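Local coordinates for protein type I polyketide synthase PikAII (Streptomyces venezuelae, PDB 3QP9) that carries a C2-type ketoreductase region of a modular polyketide synthase, built on the Rossmann fold and probably acting in epimerization of polyketide intermediates, at residues Q25-R29 against V234-L238; G242-W247 against D476-H481. All coordinates share one frame; numbering follows the deposited sequence.

Interaction 1 (Q25-R29 against V234-L238); sequences QDSWR and VRASL
R29 leaves its backbone toward A236 with CG beside its own N (chi1 -59°), and a bend at chi3 (46°) swings NE round to the A236 carbonyl. R235 starts in the same way, but its chain stays extended from CG to NE and so carries NH2 across to S27. NE of R29 donates to A236 O at 2.9 Å, coming in almost end-on to the carbonyl, while A236 N donates to R29 O at 3.0 Å. One residue pair is thus tied by a backbone and a side-chain bond. Over one face of the R29 guanidinium, toward its rim, lies the methyl L238 CD2, 3.5 Å from NE. D26 OD2 adds a weak bond from L238 N at 3.4 Å. R235 NH2 reaches S27 O at 3.1 Å, with that oxygen in the guanidinium plane. A bridging water sits at the guanidinium edge too, 3.0 Å from R235 NH2, and also bonds D26 O, R29 O and S237 OG. Strands 29-36 and 227-235, antiparallel neighbours, lie between two Rossmann-like halves, consistent with the structural and catalytic subdomains of modular ketoreductases. R29 NH2 also forms a salt bridge to D483, and R235 NE one to E514. Main-chain oxygens and carboxylates therefore share each guanidinium's N-H groups, which would fix its rotation and balance its charge.

Interaction 2 (G242-W247 against D476-H481); sequences GTASPW and DTALGH
Two hydrogen bonds join G242-W247 to the C-terminal part of helix 468-481. S245 N donates to G480 O at 2.8 Å, so a carbonyl near the end of the helix is taken up by the passing loop. Farther along, W247 NE1 donates to D476 OD2, also at 2.8 Å and nearly straight (164°). The aspartate lies at the edge of the indole, near its plane, but the indole N-H meets OD2 from above the carboxylate plane, the two planes being turned 50° apart. Weaker C-H contacts reinforce the backbone pairing: A244 CA packs on G480 O at 3.3 Å, and G480 CA on S245 O at 3.4 Å. The loop leads into strand 253-256, the first strand of the Rossmann-fold ketoreductase domain, and crosses helix 468-481 near its C-terminal end. Apolar packing centres on W247, whose chi1 of 55° sets CG between its backbone N and carbonyl carbon, turning the indole over L479 with NE1 toward D476. L479 CD1 makes a CH-pi contact over the six-membered ring, and L479 CB lies against the five-membered one, 3.5 Å from W247 CG. Toward the other end, the H481 ring takes A244 CA over one face, with its CE1 3.7 Å from A244 CB. An in-helix bond from H481 ND1 to T477 O, 3.0 Å long, steadies that ring, while H481 NE2 is buried here without a polar partner.

Overall arrangement
From the N terminus, the chain passes 25-29 into strand 29-36, runs through the first group of parallel strands and helices, and returns along strand 227-235, where interaction 1 closes a long loop. Residues 239-241 are not modelled; just beyond them, interaction 2 opens at 242-247 and closes only at 476-481, after the strands from 253-256 to 435-441 and their helices. The two loops therefore follow in series, neither nesting nor crossing. Their centres lie about 14 Å apart, and they touch: L238 CD1 packs on T477 CG2 at 3.5 Å, and R29 NH2 on A478 CB. Helix 468-481 thus meets the start of strand 29-36, the loop after strand 227-235 and residues 242-247.

Interaction 1 (Q25-R29 against V234-L238)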
loop_
_atom_site.group_PDB
_atom_site.type_symbol
_atom_site.label_atom_id
_atom_site.label_comp_id
_atom_site.label_asym_id
_atom_site.label_seq_id
_atom_site.Cartn_x
_atom_site.Cartn_y
_atom_site.Cartn_z
ATOM N N GLN A 25 9.033 -22.336 3.922
ATOM C CA GLN A 25 8.027 -21.268 4.022
ATOM C C GLN A 25 8.315 -20.382 5.266
ATOM O O GLN A 25 7.829 -19.264 5.355
ATOM C CB GLN A 25 6.547 -21.733 4.053
ATOM C CG GLN A 25 5.987 -22.246 5.409
ATOM C CD GLN A 25 5.865 -23.791 5.494
ATOM O OE1 GLN A 25 5.246 -24.317 6.404
ATOM N NE2 GLN A 25 6.468 -24.487 4.568
ATOM N N ASP A 26 9.098 -20.878 6.223
ATOM C CA ASP A 26 9.588 -19.924 7.196
ATOM C C ASP A 26 10.639 -19.018 6.534
ATOM O O ASP A 26 10.973 -17.962 7.035
ATOM C CB ASP A 26 10.036 -20.584 8.502
ATOM C CG ASP A 26 9.593 -19.773 9.709
ATOM O OD1 ASP A 26 8.581 -20.157 10.391
ATOM O OD2 ASP A 26 10.220 -18.707 9.929
ATOM N N SER A 27 11.133 -19.407 5.372
ATOM C CA SER A 27 12.030 -18.527 4.665
ATOM C C SER A 27 11.217 -17.666 3.703
ATOM O O SER A 27 11.782 -16.922 2.950
ATOM C CB SER A 27 13.110 -19.306 3.892
ATOM O OG SER A 27 12.438 -20.070 2.882
ATOM N N TRP A 28 9.885 -17.717 3.758
ATOM C CA TRP A 28 9.062 -16.776 2.955
ATOM C C TRP A 28 8.637 -15.510 3.741
ATOM O O TRP A 28 7.953 -14.686 3.171
ATOM C CB TRP A 28 7.756 -17.454 2.460
ATOM C CG TRP A 28 7.942 -18.651 1.597
ATOM C CD1 TRP A 28 9.099 -19.138 1.087
ATOM C CD2 TRP A 28 6.897 -19.453 1.059
ATOM N NE1 TRP A 28 8.834 -20.269 0.353
ATOM C CE2 TRP A 28 7.491 -20.441 0.261
ATOM C CE3 TRP A 28 5.507 -19.468 1.227
ATOM C CZ2 TRP A 28 6.734 -21.436 -0.425
ATOM C CZ3 TRP A 28 4.756 -20.446 0.527
ATOM C CH2 TRP A 28 5.392 -21.399 -0.299
ATOM N N ARG A 29 8.952 -15.418 5.048
ATOM C CA ARG A 29 8.499 -14.270 5.837
ATOM C C ARG A 29 9.417 -13.064 5.801
ATOM O O ARG A 29 10.602 -13.180 6.070
ATOM C CB ARG A 29 8.285 -14.700 7.332
ATOM C CG ARG A 29 7.302 -15.792 7.526
ATOM C CD ARG A 29 7.413 -16.328 9.057
ATOM N NE ARG A 29 7.464 -15.177 9.970
ATOM C CZ ARG A 29 6.392 -14.467 10.355
ATOM N NH1 ARG A 29 6.529 -13.442 11.195
ATOM N NH2 ARG A 29 5.150 -14.858 10.025
ATOM N N VAL A 234 13.290 -6.572 5.277
ATOM C CA VAL A 234 14.168 -7.494 5.928
ATOM C C VAL A 234 13.483 -8.845 6.190
ATOM O O VAL A 234 12.243 -8.972 6.196
ATOM C CB VAL A 234 14.709 -6.912 7.320
ATOM C CG1 VAL A 234 15.531 -5.546 7.055
ATOM C CG2 VAL A 234 13.574 -6.763 8.264
ATOM N N ARG A 235 14.269 -9.874 6.499
ATOM C CA ARG A 235 13.641 -11.148 6.910
ATOM C C ARG A 235 12.969 -11.004 8.242
ATOM O O ARG A 235 13.474 -10.338 9.166
ATOM C CB ARG A 235 14.685 -12.281 7.071
ATOM C CG ARG A 235 15.041 -12.846 5.756
ATOM C CD ARG A 235 15.856 -14.127 5.790
ATOM N NE ARG A 235 16.247 -14.360 4.400
ATOM C CZ ARG A 235 15.486 -14.936 3.482
ATOM N NH1 ARG A 235 15.941 -15.064 2.213
ATOM N NH2 ARG A 235 14.291 -15.394 3.837
ATOM N N ALA A 236 11.807 -11.590 8.336
ATOM C CA ALA A 236 11.064 -11.640 9.575
ATOM C C ALA A 236 10.995 -13.081 10.076
ATOM O O ALA A 236 9.920 -13.633 10.225
ATOM C CB ALA A 236 9.652 -11.077 9.375
ATOM N N SER A 237 12.129 -13.729 10.277
ATOM C CA SER A 237 12.068 -15.141 10.663
ATOM C C SER A 237 11.442 -15.382 12.121
ATOM O O SER A 237 11.246 -14.426 12.881
ATOM C CB SER A 237 13.417 -15.827 10.368
ATOM O OG SER A 237 13.546 -15.919 8.924
ATOM N N LEU A 238 11.004 -16.610 12.434
ATOM C CA LEU A 238 10.550 -16.910 13.832
ATOM C C LEU A 238 11.688 -17.424 14.698
ATOM O O LEU A 238 11.913 -16.925 15.824
ATOM C CB LEU A 238 9.366 -17.897 13.892
ATOM C CG LEU A 238 8.045 -17.573 13.158
ATOM C CD1 LEU A 238 6.958 -18.539 13.622
ATOM C CD2 LEU A 238 7.546 -16.135 13.378
HETATM O O HOH W 1 12.361 -15.206 6.075
#

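Interaction 2 (G242-W247 against D476-H481)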
loop_
_atom_site.group_PDB
_atom_site.type_symbol
_atom_site.label_atom_id
_atom_site.label_comp_id
_atom_site.label_asym_id
_atom_site.label_seq_id
_atom_site.Cartn_x
_atom_site.Cartn_y
_atom_site.Cartn_z
ATOM N N GLY A 242 8.082 -19.714 19.646
ATOM C CA GLY A 242 7.261 -20.889 19.336
ATOM C C GLY A 242 5.967 -20.944 20.152
ATOM O O GLY A 242 5.431 -22.039 20.432
ATOM N N THR A 243 5.476 -19.771 20.562
ATOM C CA THR A 243 4.179 -19.683 21.243
ATOM C C THR A 243 3.157 -19.027 20.350
ATOM O O THR A 243 3.153 -17.795 20.187
ATOM C CB THR A 243 4.212 -18.886 22.571
ATOM O OG1 THR A 243 5.555 -18.816 23.081
ATOM C CG2 THR A 243 3.255 -19.545 23.596
ATOM N N ALA A 244 2.289 -19.855 19.780
ATOM C CA ALA A 244 1.195 -19.340 18.963
ATOM C C ALA A 244 0.023 -18.955 19.884
ATOM O O ALA A 244 0.058 -19.206 21.111
ATOM C CB ALA A 244 0.800 -20.366 17.927
ATOM N N SER A 245 -0.973 -18.272 19.333
ATOM C CA SER A 245 -2.283 -18.330 19.945
ATOM C C SER A 245 -3.406 -18.394 18.904
ATOM O O SER A 245 -3.196 -18.015 17.714
ATOM C CB SER A 245 -2.515 -17.243 20.978
ATOM O OG SER A 245 -2.068 -15.986 20.549
ATOM N N PRO A 246 -4.570 -18.930 19.331
ATOM C CA PRO A 246 -5.697 -19.060 18.413
ATOM C C PRO A 246 -6.152 -17.710 17.907
ATOM O O PRO A 246 -6.177 -16.725 18.669
ATOM C CB PRO A 246 -6.787 -19.744 19.293
ATOM C CG PRO A 246 -5.978 -20.552 20.274
ATOM C CD PRO A 246 -4.839 -19.598 20.629
ATOM N N TRP A 247 -6.492 -17.664 16.619
ATOM C CA TRP A 247 -6.935 -16.475 16.019
ATOM C C TRP A 247 -8.411 -16.579 15.533
ATOM O O TRP A 247 -8.877 -15.657 14.942
ATOM C CB TRP A 247 -6.007 -16.026 14.847
ATOM C CG TRP A 247 -5.735 -17.025 13.719
ATOM C CD1 TRP A 247 -4.760 -17.971 13.711
ATOM C CD2 TRP A 247 -6.425 -17.156 12.476
ATOM N NE1 TRP A 247 -4.805 -18.705 12.567
ATOM C CE2 TRP A 247 -5.802 -18.213 11.765
ATOM C CE3 TRP A 247 -7.554 -16.531 11.924
ATOM C CZ2 TRP A 247 -6.237 -18.652 10.493
ATOM C CZ3 TRP A 247 -7.961 -16.920 10.654
ATOM C CH2 TRP A 247 -7.320 -17.993 9.958
ATOM N N ASP A 476 -1.520 -19.044 8.593
ATOM C CA ASP A 476 -1.832 -19.470 9.953
ATOM C C ASP A 476 -0.671 -19.168 10.965
ATOM O O ASP A 476 -0.951 -18.756 12.124
ATOM C CB ASP A 476 -2.152 -20.981 9.944
ATOM C CG ASP A 476 -2.497 -21.499 11.336
ATOM O OD1 ASP A 476 -1.653 -22.155 11.945
ATOM O OD2 ASP A 476 -3.550 -21.139 11.880
ATOM N N THR A 477 0.580 -19.507 10.592
ATOM C CA THR A 477 1.735 -19.207 11.454
ATOM C C THR A 477 1.757 -17.702 11.795
ATOM O O THR A 477 1.860 -17.337 12.999
ATOM C CB THR A 477 3.009 -19.690 10.758
ATOM O OG1 THR A 477 2.903 -21.114 10.603
ATOM C CG2 THR A 477 4.280 -19.390 11.542
ATOM N N ALA A 478 1.577 -16.831 10.787
ATOM C CA ALA A 478 1.605 -15.403 11.033
ATOM C C ALA A 478 0.512 -14.950 11.939
ATOM O O ALA A 478 0.786 -14.126 12.828
ATOM C CB ALA A 478 1.524 -14.546 9.669
ATOM N N LEU A 479 -0.738 -15.425 11.724
ATOM C CA LEU A 479 -1.894 -14.868 12.499
ATOM C C LEU A 479 -1.672 -15.408 13.893
ATOM O O LEU A 479 -1.944 -14.769 14.887
ATOM C CB LEU A 479 -3.261 -15.358 11.953
ATOM C CG LEU A 479 -3.507 -14.817 10.539
ATOM C CD1 LEU A 479 -4.795 -15.475 9.983
ATOM C CD2 LEU A 479 -3.581 -13.207 10.522
ATOM N N GLY A 480 -1.149 -16.633 13.935
ATOM C CA GLY A 480 -1.010 -17.333 15.224
ATOM C C GLY A 480 0.106 -16.680 16.053
ATOM O O GLY A 480 0.098 -16.716 17.311
ATOM N N HIS A 481 1.078 -16.094 15.359
ATOM C CA HIS A 481 2.150 -15.453 16.042
ATOM C C HIS A 481 1.954 -13.976 16.388
ATOM O O HIS A 481 2.761 -13.408 17.080
ATOM C CB HIS A 481 3.482 -15.879 15.438
ATOM C CG HIS A 481 3.873 -17.262 15.896
ATOM N ND1 HIS A 481 3.274 -18.419 15.413
ATOM C CD2 HIS A 481 4.721 -17.667 16.869
ATOM C CE1 HIS A 481 3.800 -19.470 16.017
ATOM N NE2 HIS A 481 4.662 -19.040 16.918
#